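Local coordinates for protein endonuclease PI-MtuI (Mycobacterium tuberculosis, PDB 2IMZ) that carries the protein-splicing domain of the RecA intein, which most likely excises itself from its precursor and joins the flanking segments, at residues Asp55-Arg60 with Leu141-Ala146. The protein carries 1 engineered substitution. Numbering follows the deposited sequence.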
loop_
_atom_site.group_PDB
_atom_site.type_symbol
_atom_site.label_atom_id
_atom_site.label_comp_id
_atom_site.label_asym_id
_atom_site.label_seq_id
_atom_site.Cartn_x
_atom_site.Cartn_y
_atom_site.Cartn_z
ATOM N N ASP A 55 15.326 -8.369 -3.077
ATOM C CA ASP A 55 15.246 -9.227 -4.252
ATOM C C ASP A 55 14.068 -8.749 -5.088
ATOM O O ASP A 55 12.973 -8.544 -4.565
ATOM C CB ASP A 55 15.007 -10.689 -3.859
ATOM C CG ASP A 55 16.127 -11.263 -3.027
ATOM O OD1 ASP A 55 17.299 -11.073 -3.399
ATOM O OD2 ASP A 55 15.832 -11.916 -2.003
ATOM N N VAL A 56 14.294 -8.573 -6.384
ATOM C CA VAL A 56 13.228 -8.135 -7.277
ATOM C C VAL A 56 13.169 -9.033 -8.500
ATOM O O VAL A 56 14.193 -9.547 -8.951
ATOM C CB VAL A 56 13.445 -6.690 -7.771
ATOM C CG1 VAL A 56 13.315 -5.717 -6.617
ATOM C CG2 VAL A 56 14.816 -6.564 -8.429
ATOM N N ILE A 57 11.965 -9.226 -9.024
ATOM C CA ILE A 57 11.787 -10.027 -10.223
ATOM C C ILE A 57 11.352 -9.071 -11.328
ATOM O O ILE A 57 10.985 -7.928 -11.048
ATOM C CB ILE A 57 10.748 -11.163 -10.016
ATOM C CG1 ILE A 57 9.420 -10.616 -9.487
ATOM C CG2 ILE A 57 11.321 -12.198 -9.060
ATOM C CD1 ILE A 57 8.520 -10.036 -10.559
ATOM N N GLY A 58 11.408 -9.525 -12.574
ATOM C CA GLY A 58 11.045 -8.659 -13.681
ATOM C C GLY A 58 9.911 -9.142 -14.556
ATOM O O GLY A 58 9.774 -10.336 -14.836
ATOM N N LEU A 59 9.089 -8.196 -14.999
ATOM C CA LEU A 59 7.961 -8.501 -15.862
ATOM C C LEU A 59 8.028 -7.611 -17.090
ATOM O O LEU A 59 7.809 -6.402 -16.992
ATOM C CB LEU A 59 6.641 -8.250 -15.120
ATOM C CG LEU A 59 6.445 -8.994 -13.793
ATOM C CD1 LEU A 59 5.136 -8.555 -13.149
ATOM C CD2 LEU A 59 6.444 -10.497 -14.038
ATOM N N ARG A 60 8.362 -8.193 -18.243
ATOM C CA ARG A 60 8.407 -7.408 -19.470
ATOM C C ARG A 60 6.986 -7.411 -20.002
ATOM O O ARG A 60 6.407 -8.465 -20.258
ATOM C CB ARG A 60 9.363 -8.011 -20.505
ATOM C CG ARG A 60 9.549 -7.104 -21.722
ATOM C CD ARG A 60 10.787 -7.483 -22.527
ATOM N NE ARG A 60 10.707 -8.845 -23.046
ATOM C CZ ARG A 60 9.987 -9.209 -24.102
ATOM N NH1 ARG A 60 9.275 -8.312 -24.772
ATOM N NH2 ARG A 60 9.974 -10.480 -24.485
ATOM N N LEU A 141 11.303 -12.339 -15.779
ATOM C CA LEU A 141 12.750 -12.380 -15.589
ATOM C C LEU A 141 13.153 -12.843 -14.194
ATOM O O LEU A 141 12.465 -12.564 -13.210
ATOM C CB LEU A 141 13.364 -11.001 -15.861
ATOM C CG LEU A 141 13.267 -10.413 -17.274
ATOM C CD1 LEU A 141 13.902 -11.370 -18.266
ATOM C CD2 LEU A 141 11.818 -10.146 -17.638
ATOM N N PRO A 142 14.288 -13.556 -14.094
ATOM C CA PRO A 142 14.840 -14.093 -12.846
ATOM C C PRO A 142 15.137 -13.033 -11.790
ATOM O O PRO A 142 15.482 -11.897 -12.107
ATOM C CB PRO A 142 16.113 -14.802 -13.306
ATOM C CG PRO A 142 15.807 -15.183 -14.713
ATOM C CD PRO A 142 15.131 -13.947 -15.238
ATOM N N THR A 143 15.018 -13.432 -10.530
ATOM C CA THR A 143 15.269 -12.543 -9.406
ATOM C C THR A 143 16.698 -12.007 -9.394
ATOM O O THR A 143 17.635 -12.692 -9.807
ATOM C CB THR A 143 15.013 -13.272 -8.075
ATOM O OG1 THR A 143 15.279 -12.384 -6.985
ATOM C CG2 THR A 143 15.916 -14.493 -7.958
ATOM N N ARG A 144 16.851 -10.775 -8.919
ATOM C CA ARG A 144 18.156 -10.134 -8.817
ATOM C C ARG A 144 18.109 -9.136 -7.666
ATOM O O ARG A 144 17.031 -8.762 -7.204
ATOM C CB ARG A 144 18.517 -9.417 -10.121
ATOM C CG ARG A 144 17.648 -8.211 -10.453
ATOM C CD ARG A 144 18.028 -7.616 -11.804
ATOM N NE ARG A 144 17.234 -6.435 -12.126
ATOM C CZ ARG A 144 17.470 -5.215 -11.654
ATOM N NH1 ARG A 144 18.492 -5.003 -10.835
ATOM N NH2 ARG A 144 16.674 -4.206 -11.990
ATOM N N ARG A 145 19.279 -8.714 -7.202
ATOM C CA ARG A 145 19.370 -7.758 -6.107
ATOM C C ARG A 145 19.376 -6.341 -6.656
ATOM O O ARG A 145 20.092 -6.041 -7.612
ATOM C CB ARG A 145 20.656 -8.001 -5.313
ATOM C CG ARG A 145 20.780 -9.408 -4.755
ATOM C CD ARG A 145 19.821 -9.618 -3.603
ATOM N NE ARG A 145 20.152 -8.761 -2.469
ATOM C CZ ARG A 145 19.432 -8.683 -1.354
ATOM N NH1 ARG A 145 18.332 -9.411 -1.220
ATOM N NH2 ARG A 145 19.816 -7.882 -0.370
ATOM N N ALA A 146 18.584 -5.465 -6.046
ATOM C CA ALA A 146 18.515 -4.081 -6.488
ATOM C C ALA A 146 18.007 -3.172 -5.382
ATOM O O ALA A 146 17.257 -3.607 -4.508
ATOM C CB ALA A 146 17.592 -3.972 -7.700
HETATM O O HOH W 1 17.785 -11.886 -5.875
#
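D55 OD1 is gripped from two quarters: R145 NH1 reaches it at 2.9 Å in a salt bridge, and an ordered water donates to it at 2.7 Å. The nitrogen comes from above the carboxylate, 63° out of its plane, while OD1 lies almost within the guanidinium plane. Bends at chi2 (-72°) and chi3 (-65°) fold the R145 chain back so that its end meets the acid on the exposed side of the sheet. The same water bonds T143 OG1, which lies 3.6 Å from D55 CB, so that the water bridges the two side chains.

Behind this polar surface the backbones run antiparallel. V56 and R144 exchange two N-H...O bonds, and T143 CA adds a C-H...O contact to V56 O at 3.2 Å. Farther along, L141 N gives a short bond to G58 O at 2.7 Å, whereas the return bond from G58 N to L141 O stretches to 3.3 Å.

On the other face, V56 CG2 sits over one face of the R144 guanidinium and 3.9 Å from A146 CB; W68 gives R144 a cation-pi partner. Between V56 and G58 the register slips by one residue, P142 and T143 standing against the single residue I57: a beta bulge, here where strand 54-61 pairs with the long strand 134-153 in the antiparallel sheet of the intein (Hint) splicing fold.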